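PDB 6Z3U: CYCLIN domain-containing protein, which probably acts as the cyclin H-type regulatory subunit of the CDK-activating kinase complex, binding and activating its cyclin-dependent kinase partner. Local coordinates for residues L20-R32 with P225-S237. Residues are numbered along the deposited sequence; the frame is centred on the assembly and turned at random.
Sequences LWSFSPSQLASMR and PLITDAYFHFTPS
Phe232 lies buried against residues 21-28, its ring flanked by Leu28, Trp21 and Phe23. CD1 of Leu28 sits over one face, 4.2 Å from the centroid of the Phe232 ring, while the carbonyl oxygen of Trp21 approaches the ring edge. With CG of Leu28 anti to the backbone N (chi1 -152°), the other methyl, CD2, reaches both Phe232 and the carboxylate of Asp229. Beside this apolar centre the main chain of Phe23 is held twice: its N donates to Phe232 O (3.0 Å), and its O accepts from His233 ND1 (2.9 Å). The oxygen lies near the imidazole plane, although ND1 stands above the carbonyl plane. CG of Pro25 covers one face of that imidazole in a CH-pi contact, and CB of Phe232 backs the other.

Whereas Phe232, Leu28 and His233 are buried, the rim is more open: Pro25 is exposed, and Arg32 and Asp229 are partly so. Ser24 OG caps helix 25-48 by accepting from Gln27 N and is also hydrogen-bonded to Glu67 of the RING-type domain-containing protein chain. The extended Arg32 grips Asp229 end-on, with NH1 to OD2 (2.9 Å) and NH2 to OD1 (3.0 Å); the guanidinium and carboxylate planes are 45° apart. A leucine in place of Arg32 would probably leave the Asp229 carboxylate without its cationic mate and free to turn. Trp21 also packs on helix 108-124. The N-terminal segment is thus joined to the cyclin C-terminal domain by an aromatic-aliphatic core; the paired hydrogen bonds fix the Phe23 backbone, while the salt bridge probably neutralises the Asp229 charge beside the Leu28 methyl.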
loop_
_atom_site.group_PDB
_atom_site.type_symbol
_atom_site.label_atom_id
_atom_site.label_comp_id
_atom_site.label_asym_id
_atom_site.label_seq_id
_atom_site.Cartn_x
_atom_site.Cartn_y
_atom_site.Cartn_z
ATOM N N LEU A 20 6.878 -10.150 -9.395
ATOM C CA LEU A 20 8.242 -9.670 -9.206
ATOM C C LEU A 20 9.030 -10.434 -8.157
ATOM O O LEU A 20 10.236 -10.623 -8.325
ATOM C CB LEU A 20 8.223 -8.185 -8.823
ATOM C CG LEU A 20 8.708 -7.164 -9.854
ATOM C CD1 LEU A 20 8.054 -7.328 -11.213
ATOM C CD2 LEU A 20 8.440 -5.764 -9.310
ATOM N N TRP A 21 8.393 -10.872 -7.074
ATOM C CA TRP A 21 9.094 -11.473 -5.946
ATOM C C TRP A 21 8.493 -12.822 -5.582
ATOM O O TRP A 21 8.328 -13.157 -4.405
ATOM C CB TRP A 21 9.086 -10.533 -4.744
ATOM C CG TRP A 21 9.806 -9.253 -5.011
ATOM C CD1 TRP A 21 9.250 -8.028 -5.231
ATOM C CD2 TRP A 21 11.223 -9.073 -5.102
ATOM N NE1 TRP A 21 10.233 -7.094 -5.446
ATOM C CE2 TRP A 21 11.454 -7.711 -5.372
ATOM C CE3 TRP A 21 12.318 -9.933 -4.978
ATOM C CZ2 TRP A 21 12.737 -7.187 -5.519
ATOM C CZ3 TRP A 21 13.590 -9.410 -5.123
ATOM C CH2 TRP A 21 13.788 -8.050 -5.391
ATOM N N SER A 22 8.160 -13.618 -6.595
ATOM C CA SER A 22 7.735 -14.999 -6.404
ATOM C C SER A 22 8.406 -15.836 -7.479
ATOM O O SER A 22 8.204 -15.592 -8.673
ATOM C CB SER A 22 6.211 -15.137 -6.475
ATOM O OG SER A 22 5.587 -14.554 -5.342
ATOM N N PHE A 23 9.214 -16.807 -7.057
ATOM C CA PHE A 23 9.974 -17.645 -7.971
ATOM C C PHE A 23 9.965 -19.077 -7.460
ATOM O O PHE A 23 9.462 -19.372 -6.373
ATOM C CB PHE A 23 11.421 -17.158 -8.118
ATOM C CG PHE A 23 11.582 -15.674 -7.957
ATOM C CD1 PHE A 23 11.379 -14.822 -9.029
ATOM C CD2 PHE A 23 11.950 -15.133 -6.736
ATOM C CE1 PHE A 23 11.529 -13.455 -8.885
ATOM C CE2 PHE A 23 12.106 -13.767 -6.585
ATOM C CZ PHE A 23 11.897 -12.928 -7.662
ATOM N N SER A 24 10.527 -19.969 -8.265
ATOM C CA SER A 24 10.770 -21.335 -7.844
ATOM C C SER A 24 12.112 -21.425 -7.117
ATOM O O SER A 24 13.003 -20.601 -7.349
ATOM C CB SER A 24 10.776 -22.269 -9.049
ATOM O OG SER A 24 11.910 -22.036 -9.868
ATOM N N PRO A 25 12.283 -22.407 -6.236
ATOM C CA PRO A 25 13.577 -22.539 -5.548
ATOM C C PRO A 25 14.756 -22.602 -6.501
ATOM O O PRO A 25 15.838 -22.099 -6.172
ATOM C CB PRO A 25 13.414 -23.840 -4.750
ATOM C CG PRO A 25 11.940 -23.972 -4.541
ATOM C CD PRO A 25 11.305 -23.413 -5.781
ATOM N N SER A 26 14.578 -23.195 -7.683
ATOM C CA SER A 26 15.665 -23.228 -8.655
ATOM C C SER A 26 15.948 -21.833 -9.196
ATOM O O SER A 26 17.110 -21.450 -9.368
ATOM C CB SER A 26 15.322 -24.190 -9.793
ATOM O OG SER A 26 16.416 -24.344 -10.681
ATOM N N GLN A 27 14.895 -21.057 -9.462
ATOM C CA GLN A 27 15.083 -19.683 -9.915
ATOM C C GLN A 27 15.740 -18.832 -8.836
ATOM O O GLN A 27 16.597 -17.990 -9.134
ATOM C CB GLN A 27 13.737 -19.085 -10.322
ATOM C CG GLN A 27 13.214 -19.580 -11.659
ATOM C CD GLN A 27 11.757 -19.217 -11.882
ATOM O OE1 GLN A 27 10.916 -20.091 -12.088
ATOM N NE2 GLN A 27 11.452 -17.926 -11.835
ATOM N N LEU A 28 15.355 -19.039 -7.573
ATOM C CA LEU A 28 15.921 -18.250 -6.485
ATOM C C LEU A 28 17.418 -18.494 -6.351
ATOM O O LEU A 28 18.197 -17.547 -6.193
ATOM C CB LEU A 28 15.210 -18.582 -5.173
ATOM C CG LEU A 28 15.162 -17.474 -4.120
ATOM C CD1 LEU A 28 14.244 -16.353 -4.575
ATOM C CD2 LEU A 28 14.703 -18.023 -2.778
ATOM N N ALA A 29 17.842 -19.756 -6.413
ATOM C CA ALA A 29 19.262 -20.058 -6.279
ATOM C C ALA A 29 20.058 -19.432 -7.418
ATOM O O ALA A 29 21.091 -18.792 -7.190
ATOM C CB ALA A 29 19.470 -21.572 -6.234
ATOM N N SER A 30 19.585 -19.597 -8.657
ATOM C CA SER A 30 20.314 -19.067 -9.804
ATOM C C SER A 30 20.500 -17.557 -9.698
ATOM O O SER A 30 21.586 -17.038 -9.987
ATOM C CB SER A 30 19.586 -19.433 -11.097
ATOM O OG SER A 30 19.639 -20.831 -11.324
ATOM N N MET A 31 19.457 -16.834 -9.284
ATOM C CA MET A 31 19.588 -15.393 -9.086
ATOM C C MET A 31 20.648 -15.070 -8.039
ATOM O O MET A 31 21.529 -14.236 -8.270
ATOM C CB MET A 31 18.239 -14.790 -8.691
ATOM C CG MET A 31 17.309 -14.573 -9.866
ATOM S SD MET A 31 15.823 -13.654 -9.440
ATOM C CE MET A 31 14.818 -14.958 -8.752
ATOM N N ARG A 32 20.578 -15.727 -6.879
ATOM C CA ARG A 32 21.524 -15.449 -5.804
ATOM C C ARG A 32 22.949 -15.797 -6.210
ATOM O O ARG A 32 23.893 -15.074 -5.868
ATOM C CB ARG A 32 21.117 -16.236 -4.562
ATOM C CG ARG A 32 19.950 -15.649 -3.797
ATOM C CD ARG A 32 19.443 -16.647 -2.777
ATOM N NE ARG A 32 18.620 -16.050 -1.730
ATOM C CZ ARG A 32 17.794 -16.743 -0.953
ATOM N NH1 ARG A 32 17.669 -18.053 -1.120
ATOM N NH2 ARG A 32 17.091 -16.129 -0.012
ATOM N N PRO A 225 8.496 -17.911 8.713
ATOM C CA PRO A 225 8.496 -17.576 7.282
ATOM C C PRO A 225 9.275 -16.317 6.943
ATOM O O PRO A 225 9.485 -16.040 5.752
ATOM C CB PRO A 225 7.005 -17.407 6.974
ATOM C CG PRO A 225 6.445 -16.849 8.245
ATOM C CD PRO A 225 7.255 -17.462 9.376
ATOM N N LEU A 226 9.712 -15.552 7.943
ATOM C CA LEU A 226 10.525 -14.367 7.714
ATOM C C LEU A 226 12.010 -14.692 7.643
ATOM O O LEU A 226 12.766 -13.973 6.979
ATOM C CB LEU A 226 10.283 -13.346 8.827
ATOM C CG LEU A 226 8.821 -12.964 9.062
ATOM C CD1 LEU A 226 8.711 -11.987 10.222
ATOM C CD2 LEU A 226 8.194 -12.384 7.807
ATOM N N ILE A 227 12.438 -15.764 8.313
ATOM C CA ILE A 227 13.838 -16.172 8.288
ATOM C C ILE A 227 14.130 -17.153 7.159
ATOM O O ILE A 227 15.297 -17.313 6.773
ATOM C CB ILE A 227 14.237 -16.791 9.638
ATOM C CG1 ILE A 227 13.998 -15.794 10.777
ATOM C CG2 ILE A 227 15.692 -17.218 9.632
ATOM C CD1 ILE A 227 14.748 -14.477 10.627
ATOM N N THR A 228 13.109 -17.810 6.619
ATOM C CA THR A 228 13.243 -18.749 5.517
ATOM C C THR A 228 12.686 -18.113 4.245
ATOM O O THR A 228 12.189 -16.982 4.251
ATOM C CB THR A 228 12.528 -20.062 5.843
ATOM O OG1 THR A 228 12.974 -21.087 4.945
ATOM C CG2 THR A 228 11.018 -19.898 5.716
ATOM N N ASP A 229 12.767 -18.856 3.138
ATOM C CA ASP A 229 12.294 -18.384 1.841
ATOM C C ASP A 229 10.809 -18.652 1.615
ATOM O O ASP A 229 10.387 -18.850 0.467
ATOM C CB ASP A 229 13.121 -19.023 0.722
ATOM C CG ASP A 229 14.581 -18.628 0.782
ATOM O OD1 ASP A 229 14.896 -17.593 1.407
ATOM O OD2 ASP A 229 15.414 -19.351 0.197
ATOM N N ALA A 230 10.001 -18.656 2.676
ATOM C CA ALA A 230 8.590 -19.001 2.530
ATOM C C ALA A 230 7.870 -18.035 1.595
ATOM O O ALA A 230 7.096 -18.462 0.730
ATOM C CB ALA A 230 7.914 -19.022 3.902
ATOM N N TYR A 231 8.110 -16.731 1.749
ATOM C CA TYR A 231 7.374 -15.749 0.959
ATOM C C TYR A 231 7.610 -15.925 -0.535
ATOM O O TYR A 231 6.716 -15.642 -1.341
ATOM C CB TYR A 231 7.767 -14.332 1.383
ATOM C CG TYR A 231 7.055 -13.824 2.617
ATOM C CD1 TYR A 231 6.891 -14.633 3.732
ATOM C CD2 TYR A 231 6.562 -12.528 2.670
ATOM C CE1 TYR A 231 6.244 -14.170 4.861
ATOM C CE2 TYR A 231 5.916 -12.055 3.796
ATOM C CZ TYR A 231 5.762 -12.880 4.888
ATOM O OH TYR A 231 5.119 -12.415 6.010
ATOM N N PHE A 232 8.795 -16.399 -0.926
ATOM C CA PHE A 232 9.139 -16.471 -2.339
ATOM C C PHE A 232 8.461 -17.629 -3.061
ATOM O O PHE A 232 8.306 -17.571 -4.286
ATOM C CB PHE A 232 10.656 -16.604 -2.516
ATOM C CG PHE A 232 11.442 -15.464 -1.934
ATOM C CD1 PHE A 232 11.247 -14.168 -2.379
ATOM C CD2 PHE A 232 12.393 -15.695 -0.954
ATOM C CE1 PHE A 232 11.975 -13.122 -1.845
ATOM C CE2 PHE A 232 13.121 -14.654 -0.420
ATOM C CZ PHE A 232 12.913 -13.367 -0.867
ATOM N N HIS A 233 8.051 -18.671 -2.336
ATOM C CA HIS A 233 7.500 -19.867 -2.952
ATOM C C HIS A 233 6.053 -20.149 -2.579
ATOM O O HIS A 233 5.449 -21.047 -3.175
ATOM C CB HIS A 233 8.351 -21.091 -2.576
ATOM C CG HIS A 233 9.823 -20.860 -2.707
ATOM N ND1 HIS A 233 10.415 -20.490 -3.894
ATOM C CD2 HIS A 233 10.823 -20.943 -1.796
ATOM C CE1 HIS A 233 11.716 -20.355 -3.711
ATOM N NE2 HIS A 233 11.989 -20.626 -2.447
ATOM N N PHE A 234 5.479 -19.416 -1.627
ATOM C CA PHE A 234 4.138 -19.708 -1.145
ATOM C C PHE A 234 3.372 -18.413 -0.924
ATOM O O PHE A 234 3.957 -17.350 -0.702
ATOM C CB PHE A 234 4.180 -20.527 0.149
ATOM C CG PHE A 234 4.976 -21.793 0.033
ATOM C CD1 PHE A 234 4.438 -22.911 -0.584
ATOM C CD2 PHE A 234 6.263 -21.867 0.538
ATOM C CE1 PHE A 234 5.169 -24.077 -0.694
ATOM C CE2 PHE A 234 6.998 -23.031 0.431
ATOM C CZ PHE A 234 6.450 -24.139 -0.185
ATOM N N THR A 235 2.070 -18.519 -1.000
ATOM C CA THR A 235 1.113 -17.437 -0.841
ATOM C C THR A 235 0.790 -17.233 0.637
ATOM O O THR A 235 0.842 -18.183 1.423
ATOM C CB THR A 235 -0.162 -17.764 -1.613
ATOM O OG1 THR A 235 0.158 -17.930 -3.001
ATOM C CG2 THR A 235 -1.200 -16.671 -1.477
ATOM N N PRO A 236 0.467 -16.003 1.057
ATOM C CA PRO A 236 0.097 -15.796 2.469
ATOM C C PRO A 236 -0.939 -16.782 2.980
ATOM O O PRO A 236 -0.839 -17.231 4.129
ATOM C CB PRO A 236 -0.425 -14.355 2.473
ATOM C CG PRO A 236 0.391 -13.685 1.421
ATOM C CD PRO A 236 0.602 -14.721 0.338
ATOM N N SER A 237 -1.934 -17.135 2.165
ATOM C CA SER A 237 -2.879 -18.167 2.580
ATOM C C SER A 237 -2.168 -19.500 2.763
ATOM O O SER A 237 -2.410 -20.216 3.740
ATOM C CB SER A 237 -4.004 -18.303 1.555
ATOM O OG SER A 237 -3.504 -18.739 0.301
#